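Phosphodiesterase (Salpingoeca rosetta, PDB 7D7P) is a phosphodiesterase-family protein of the HD superfamily that carries a zinc and a magnesium ion in a helical domain. Local coordinates at residues 139-142 and 143-147; 155-158 and 159-163; 278-281 and 282-286. All blocks are in the same frame, centred on the assembly; numbering follows the deposited sequence.

Contact 1 (139-142 and 143-147); sequences MLIA and ALSHD. With ZN (zinc ion), chain G; MG (magnesium ion), chain H.
S145 folds back onto I141 near the C-terminal end of helix 133-145, where the chain runs straight into H146 and D147, the His-Asp pair that gives the HD superfamily its name. Backbone hydrogen bonds keep the approach helical: A143 N donates to M139 O at 3.0 Å, whereas the next one, from L144 N to L140 O, is weak.

The side chain of S145 adds a bond to the following turn. Its OG stands beside its own backbone N (chi1 -56°) and reaches back to I141 O at 2.9 Å, while S145 N gives the same oxygen a second hydrogen bond. I141 O is therefore gripped twice by one residue, the hydroxyl from well outside the carbonyl plane and the amide closer to it. Packing seals this buried turn: W93 of helix 87-99 touches I141, L144 and S145, and I210 of helix 200-215 lies on I141 and A142.

Metal binding takes over beyond the turn. CG of H146 sits between the backbone N and the carbonyl carbon (chi1 83°), and ND1 donates to A143 O at 2.7 Å. This bond ties the ring to the helix end and fixes its rotation, with NE2 2.2 Å from the zinc ion. H111 and D260 complete the protein ligands of that ion. D147 splits its carboxylate between the two metals, OD2 lying 2.2 Å from zinc and OD1 2.2 Å from magnesium. A single water also bridges the pair, its oxygen 2.5 Å from zinc and 2.0 Å from magnesium.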
loop_
_atom_site.group_PDB
_atom_site.type_symbol
_atom_site.label_atom_id
_atom_site.label_comp_id
_atom_site.label_asym_id
_atom_site.label_seq_id
_atom_site.Cartn_x
_atom_site.Cartn_y
_atom_site.Cartn_z
ATOM N N MET A 139 -14.151 -0.399 30.251
ATOM C CA MET A 139 -13.176 -0.713 29.211
ATOM C C MET A 139 -12.193 -1.780 29.677
ATOM O O MET A 139 -11.753 -2.615 28.879
ATOM C CB MET A 139 -12.439 0.554 28.782
ATOM C CG MET A 139 -13.319 1.546 28.031
ATOM S SD MET A 139 -14.041 0.830 26.540
ATOM C CE MET A 139 -12.572 0.654 25.527
ATOM N N LEU A 140 -11.839 -1.769 30.967
ATOM C CA LEU A 140 -10.941 -2.793 31.496
ATOM C C LEU A 140 -11.598 -4.168 31.479
ATOM O O LEU A 140 -10.963 -5.161 31.107
ATOM C CB LEU A 140 -10.502 -2.428 32.916
ATOM C CG LEU A 140 -9.781 -1.091 33.108
ATOM C CD1 LEU A 140 -9.206 -0.983 34.520
ATOM C CD2 LEU A 140 -8.692 -0.905 32.066
ATOM N N ILE A 141 -12.869 -4.245 31.882
ATOM C CA ILE A 141 -13.579 -5.521 31.877
ATOM C C ILE A 141 -13.788 -6.011 30.449
ATOM O O ILE A 141 -13.584 -7.194 30.149
ATOM C CB ILE A 141 -14.915 -5.391 32.632
ATOM C CG1 ILE A 141 -14.669 -5.053 34.104
ATOM C CG2 ILE A 141 -15.737 -6.668 32.498
ATOM C CD1 ILE A 141 -15.932 -4.704 34.871
ATOM N N ALA A 142 -14.192 -5.113 29.547
ATOM C CA ALA A 142 -14.455 -5.512 28.168
ATOM C C ALA A 142 -13.196 -6.036 27.489
ATOM O O ALA A 142 -13.248 -7.032 26.757
ATOM C CB ALA A 142 -15.033 -4.336 27.383
ATOM N N ALA A 143 -12.055 -5.377 27.716
ATOM C CA ALA A 143 -10.816 -5.787 27.059
ATOM C C ALA A 143 -10.395 -7.187 27.490
ATOM O O ALA A 143 -9.969 -8.000 26.660
ATOM C CB ALA A 143 -9.704 -4.780 27.357
ATOM N N LEU A 144 -10.508 -7.487 28.783
ATOM C CA LEU A 144 -10.101 -8.800 29.274
ATOM C C LEU A 144 -11.096 -9.885 28.883
ATOM O O LEU A 144 -10.718 -11.056 28.761
ATOM C CB LEU A 144 -9.938 -8.754 30.792
ATOM C CG LEU A 144 -8.858 -9.611 31.446
ATOM C CD1 LEU A 144 -7.550 -9.568 30.673
ATOM C CD2 LEU A 144 -8.651 -9.121 32.863
ATOM N N SER A 145 -12.357 -9.518 28.670
ATOM C CA SER A 145 -13.430 -10.463 28.397
ATOM C C SER A 145 -13.758 -10.596 26.916
ATOM O O SER A 145 -14.653 -11.370 26.563
ATOM C CB SER A 145 -14.698 -10.039 29.150
ATOM O OG SER A 145 -14.466 -9.921 30.543
ATOM N N HIS A 146 -13.056 -9.871 26.042
ATOM C CA HIS A 146 -13.539 -9.681 24.676
ATOM C C HIS A 146 -13.455 -10.940 23.818
ATOM O O HIS A 146 -14.103 -10.990 22.769
ATOM C CB HIS A 146 -12.768 -8.548 23.999
ATOM C CG HIS A 146 -11.455 -8.973 23.425
ATOM N ND1 HIS A 146 -10.326 -9.142 24.197
ATOM C CD2 HIS A 146 -11.093 -9.275 22.156
ATOM C CE1 HIS A 146 -9.323 -9.523 23.427
ATOM N NE2 HIS A 146 -9.762 -9.610 22.185
ATOM N N ASP A 147 -12.680 -11.948 24.224
ATOM C CA ASP A 147 -12.525 -13.162 23.429
ATOM C C ASP A 147 -12.800 -14.415 24.253
ATOM O O ASP A 147 -12.215 -15.468 23.995
ATOM C CB ASP A 147 -11.130 -13.236 22.808
ATOM C CG ASP A 147 -11.094 -12.719 21.382
ATOM O OD1 ASP A 147 -12.160 -12.665 20.733
ATOM O OD2 ASP A 147 -9.993 -12.370 20.906
HETATM ZN ZN ZN G . -9.126 -10.457 20.258
HETATM MG MG MG H . -12.616 -11.649 18.878
HETATM O O HOH W 1 -14.021 -10.336 20.003
HETATM O O HOH W 2 -10.998 -12.692 17.687
HETATM O O HOH W 3 -11.291 -10.102 19.076
HETATM O O HOH W 4 -8.468 -11.331 18.147
HETATM O O HOH W 5 -13.864 -13.154 18.294
#

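Contact 2 (155-158 and 159-163); sequences NAFH and INSRS
H158 and S163 meet because of two complementary first torsions. In H158, CG lies beside the backbone N and opposite the carbonyl carbon (chi1 -76°), which stands the imidazole out from the flank of helix 155-161, ND1 toward S163; in S163, OG sits between its own N and carbonyl carbon (chi1 73°), which turns it to the ring's ND1. The hydroxyl comes in at the imidazole edge, in the ring plane, with S163 OG 2.6 Å from H158 ND1. This short hydrogen bond, in which either atom could be the donor, holds the ring against rotation. The two residues are joined a second time through their backbones, S163 N donating to H158 O at 3.0 Å in the carbonyl plane.

S161 makes a separate clasp with F157, the residue before H158. Its N and its OG both donate to F157 O, each at 2.8 Å, and they approach from opposite faces of the carbonyl plane. The same hydroxyl lies over one face of the F157 ring, toward the rim, with S161 OG 3.8 Å from F157 CE2. The phenyl group is buried against Q285, L288 and E289 of helix 268-291. At the start of the helix the N155 amide turns to helix 174-187, where OD1 accepts from L175 N and ND2 donates to E176 OE1.

R162 leaves the helix with a positive phi, and the S163 N to H158 O bond reaches back across it. S163 OG, besides meeting H158, accepts from A166 N in the first turn of helix 164-169. That backbone bond belongs to a Schellman motif ending one helix, followed at once by a serine N-cap that opens the next.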
loop_
_atom_site.group_PDB
_atom_site.type_symbol
_atom_site.label_atom_id
_atom_site.label_comp_id
_atom_site.label_asym_id
_atom_site.label_seq_id
_atom_site.Cartn_x
_atom_site.Cartn_y
_atom_site.Cartn_z
ATOM N N ASN A 155 -15.865 -16.587 12.647
ATOM C CA ASN A 155 -17.316 -16.503 12.516
ATOM C C ASN A 155 -17.805 -17.216 11.264
ATOM O O ASN A 155 -18.889 -17.816 11.265
ATOM C CB ASN A 155 -17.760 -15.041 12.488
ATOM C CG ASN A 155 -17.934 -14.458 13.876
ATOM O OD1 ASN A 155 -18.274 -15.169 14.821
ATOM N ND2 ASN A 155 -17.731 -13.151 13.999
ATOM N N ALA A 156 -17.030 -17.147 10.178
ATOM C CA ALA A 156 -17.421 -17.809 8.938
ATOM C C ALA A 156 -17.551 -19.314 9.131
ATOM O O ALA A 156 -18.430 -19.949 8.537
ATOM C CB ALA A 156 -16.412 -17.492 7.833
ATOM N N PHE A 157 -16.690 -19.902 9.965
ATOM C CA PHE A 157 -16.801 -21.330 10.246
ATOM C C PHE A 157 -18.130 -21.654 10.916
ATOM O O PHE A 157 -18.803 -22.624 10.551
ATOM C CB PHE A 157 -15.638 -21.800 11.123
ATOM C CG PHE A 157 -15.794 -23.213 11.608
ATOM C CD1 PHE A 157 -15.365 -24.276 10.829
ATOM C CD2 PHE A 157 -16.394 -23.483 12.826
ATOM C CE1 PHE A 157 -15.521 -25.577 11.264
ATOM C CE2 PHE A 157 -16.555 -24.780 13.265
ATOM C CZ PHE A 157 -16.118 -25.828 12.485
ATOM N N HIS A 158 -18.516 -20.857 11.917
ATOM C CA HIS A 158 -19.768 -21.116 12.620
ATOM C C HIS A 158 -20.961 -20.995 11.684
ATOM O O HIS A 158 -21.862 -21.841 11.703
ATOM C CB HIS A 158 -19.912 -20.161 13.805
ATOM C CG HIS A 158 -19.062 -20.535 14.978
ATOM N ND1 HIS A 158 -19.442 -21.491 15.895
ATOM C CD2 HIS A 158 -17.844 -20.098 15.373
ATOM C CE1 HIS A 158 -18.499 -21.620 16.809
ATOM N NE2 HIS A 158 -17.518 -20.784 16.515
ATOM N N ILE A 159 -20.980 -19.953 10.851
ATOM C CA ILE A 159 -22.095 -19.757 9.929
ATOM C C ILE A 159 -22.136 -20.867 8.885
ATOM O O ILE A 159 -23.202 -21.427 8.600
ATOM C CB ILE A 159 -22.003 -18.363 9.281
ATOM C CG1 ILE A 159 -22.093 -17.274 10.354
ATOM C CG2 ILE A 159 -23.098 -18.178 8.240
ATOM C CD1 ILE A 159 -21.864 -15.873 9.828
ATOM N N ASN A 160 -20.980 -21.214 8.307
ATOM C CA ASN A 160 -20.952 -22.235 7.262
ATOM C C ASN A 160 -21.272 -23.617 7.820
ATOM O O ASN A 160 -21.942 -24.418 7.158
ATOM C CB ASN A 160 -19.590 -22.245 6.564
ATOM C CG ASN A 160 -19.375 -21.030 5.681
ATOM O OD1 ASN A 160 -20.316 -20.302 5.367
ATOM N ND2 ASN A 160 -18.130 -20.807 5.272
ATOM N N SER A 161 -20.802 -23.920 9.032
ATOM C CA SER A 161 -21.080 -25.214 9.644
ATOM C C SER A 161 -22.432 -25.265 10.339
ATOM O O SER A 161 -22.813 -26.332 10.832
ATOM C CB SER A 161 -19.984 -25.575 10.652
ATOM O OG SER A 161 -20.096 -24.797 11.833
ATOM N N ARG A 162 -23.158 -24.147 10.388
ATOM C CA ARG A 162 -24.430 -24.058 11.101
ATOM C C ARG A 162 -24.278 -24.566 12.532
ATOM O O ARG A 162 -25.063 -25.380 13.025
ATOM C CB ARG A 162 -25.534 -24.810 10.354
ATOM C CG ARG A 162 -26.201 -23.979 9.269
ATOM C CD ARG A 162 -26.131 -24.655 7.910
ATOM N NE ARG A 162 -27.126 -25.714 7.776
ATOM C CZ ARG A 162 -27.456 -26.287 6.622
ATOM N NH1 ARG A 162 -26.871 -25.903 5.496
ATOM N NH2 ARG A 162 -28.375 -27.243 6.596
ATOM N N SER A 163 -23.235 -24.076 13.197
ATOM C CA SER A 163 -22.937 -24.492 14.556
ATOM C C SER A 163 -24.065 -24.083 15.499
ATOM O O SER A 163 -24.930 -23.263 15.172
ATOM C CB SER A 163 -21.619 -23.877 15.024
ATOM O OG SER A 163 -21.777 -22.492 15.280
#

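Contact 3 (278-281 and 282-286); sequences LQKE and FNNQV
L278 lies over one face of the F282 ring, one helical turn earlier on helix 268-291. The leucine does the touching with its branch point: CG sits 4.0 Å from the centroid of the F282 ring and 26° off the ring normal, a CH-pi contact. Its two methyls spread across the outer end of the ring, CD1 3.9 Å from F282 CE1 and CD2 3.7 Å from F282 CZ. Both side chains contribute to this fit. CG of L278 stands opposite its backbone N (chi1 -174°), standing the branches out from the helix, while F282, with CG beside its backbone N, leans its ring back toward them; a chi2 of -5° puts its CA almost in the ring plane and turns a face to the leucine. The inner part of that same face is met by the carbonyl of L278, whose O approaches F282 CG to 3.5 Å. That oxygen also accepts from F282 N at 2.9 Å, in the carbonyl plane.

Regular backbone bonds continue the helix, from N283, N284 and Q285 to the residues four before them. The polar side chains find partners in other parts of the domain. The extended E281 side chain is buried, and its carboxylate is held by two donors, OE2 accepting from F106 N and OE1 from H107 ND1. Q279 NE2 donates to D304 O, whereas the Q285 amide takes T154 N on OE1 and gives NE2 to E289. The pairing is an i to i+4 leucine-phenylalanine CH-pi pair on the long helix 268-291, whose polar residues join it to neighbouring loops of the all-helical phosphodiesterase domain.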
loop_
_atom_site.group_PDB
_atom_site.type_symbol
_atom_site.label_atom_id
_atom_site.label_comp_id
_atom_site.label_asym_id
_atom_site.label_seq_id
_atom_site.Cartn_x
_atom_site.Cartn_y
_atom_site.Cartn_z
ATOM N N LEU A 278 -1.330 -17.000 15.054
ATOM C CA LEU A 278 -2.601 -16.856 14.351
ATOM C C LEU A 278 -2.639 -17.727 13.101
ATOM O O LEU A 278 -3.676 -18.322 12.782
ATOM C CB LEU A 278 -2.839 -15.390 13.990
ATOM C CG LEU A 278 -4.203 -15.072 13.368
ATOM C CD1 LEU A 278 -5.319 -15.285 14.385
ATOM C CD2 LEU A 278 -4.240 -13.653 12.804
ATOM N N GLN A 279 -1.519 -17.806 12.377
ATOM C CA GLN A 279 -1.448 -18.672 11.204
ATOM C C GLN A 279 -1.718 -20.125 11.577
ATOM O O GLN A 279 -2.368 -20.856 10.822
ATOM C CB GLN A 279 -0.080 -18.532 10.534
ATOM C CG GLN A 279 0.048 -19.262 9.202
ATOM C CD GLN A 279 1.478 -19.291 8.685
ATOM O OE1 GLN A 279 2.414 -19.571 9.432
ATOM N NE2 GLN A 279 1.651 -18.991 7.404
ATOM N N LYS A 280 -1.233 -20.558 12.744
ATOM C CA LYS A 280 -1.486 -21.924 13.191
ATOM C C LYS A 280 -2.974 -22.170 13.402
ATOM O O LYS A 280 -3.484 -23.251 13.078
ATOM C CB LYS A 280 -0.705 -22.212 14.474
ATOM C CG LYS A 280 -0.650 -23.685 14.843
ATOM C CD LYS A 280 0.094 -23.900 16.148
ATOM C CE LYS A 280 1.163 -24.973 16.007
ATOM N NZ LYS A 280 1.678 -25.415 17.332
ATOM N N GLU A 281 -3.690 -21.181 13.946
ATOM C CA GLU A 281 -5.137 -21.305 14.071
ATOM C C GLU A 281 -5.804 -21.359 12.701
ATOM O O GLU A 281 -6.722 -22.159 12.481
ATOM C CB GLU A 281 -5.697 -20.146 14.892
ATOM C CG GLU A 281 -5.240 -20.141 16.337
ATOM C CD GLU A 281 -6.011 -19.156 17.192
ATOM O OE1 GLU A 281 -6.932 -18.495 16.664
ATOM O OE2 GLU A 281 -5.694 -19.048 18.394
ATOM N N PHE A 282 -5.353 -20.517 11.769
ATOM C CA PHE A 282 -5.900 -20.549 10.416
ATOM C C PHE A 282 -5.709 -21.922 9.780
ATOM O O PHE A 282 -6.630 -22.456 9.153
ATOM C CB PHE A 282 -5.246 -19.468 9.552
ATOM C CG PHE A 282 -5.674 -18.063 9.893
ATOM C CD1 PHE A 282 -6.661 -17.826 10.835
ATOM C CD2 PHE A 282 -5.089 -16.979 9.259
ATOM C CE1 PHE A 282 -7.050 -16.537 11.144
ATOM C CE2 PHE A 282 -5.477 -15.687 9.562
ATOM C CZ PHE A 282 -6.459 -15.466 10.507
ATOM N N ASN A 283 -4.521 -22.514 9.942
ATOM C CA ASN A 283 -4.251 -23.818 9.344
ATOM C C ASN A 283 -5.104 -24.908 9.980
ATOM O O ASN A 283 -5.581 -25.813 9.284
ATOM C CB ASN A 283 -2.765 -24.161 9.472
ATOM C CG ASN A 283 -1.874 -23.174 8.743
ATOM O OD1 ASN A 283 -2.317 -22.474 7.831
ATOM N ND2 ASN A 283 -0.609 -23.115 9.141
ATOM N N ASN A 284 -5.302 -24.845 11.300
ATOM C CA ASN A 284 -6.157 -25.823 11.966
ATOM C C ASN A 284 -7.605 -25.713 11.507
ATOM O O ASN A 284 -8.302 -26.729 11.414
ATOM C CB ASN A 284 -6.068 -25.653 13.483
ATOM C CG ASN A 284 -4.751 -26.150 14.050
ATOM O OD1 ASN A 284 -4.077 -26.984 13.445
ATOM N ND2 ASN A 284 -4.377 -25.637 15.217
ATOM N N GLN A 285 -8.077 -24.496 11.217
ATOM C CA GLN A 285 -9.460 -24.332 10.778
ATOM C C GLN A 285 -9.668 -24.918 9.387
ATOM O O GLN A 285 -10.656 -25.622 9.143
ATOM C CB GLN A 285 -9.858 -22.854 10.800
ATOM C CG GLN A 285 -11.255 -22.615 10.249
ATOM C CD GLN A 285 -11.698 -21.168 10.343
ATOM O OE1 GLN A 285 -11.431 -20.484 11.333
ATOM N NE2 GLN A 285 -12.387 -20.697 9.310
ATOM N N VAL A 286 -8.752 -24.624 8.460
ATOM C CA VAL A 286 -8.834 -25.183 7.111
ATOM C C VAL A 286 -8.817 -26.705 7.163
ATOM O O VAL A 286 -9.539 -27.378 6.417
ATOM C CB VAL A 286 -7.689 -24.629 6.240
ATOM C CG1 VAL A 286 -7.440 -25.521 5.028
ATOM C CG2 VAL A 286 -8.002 -23.213 5.801
#

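Contact 1 is core, with its centre about 8 Å from that of the chain, whereas contact 2 lies at the surface and contact 3 is partly buried. Each stays within one helix or its end, but the chemistry follows the place: metal ligands in contact 1, a polar junction between two short helices in contact 2, an aromatic-aliphatic pair in mid-helix in contact 3. Contacts 2 and 3 pack directly, F157 CB lying 3.9 Å from Q285 NE2. Contact 1 stays about 8 Å from contact 3 at the nearest atoms, yet H107 touches D147 of the one and is hydrogen-bonded by E281 of the other.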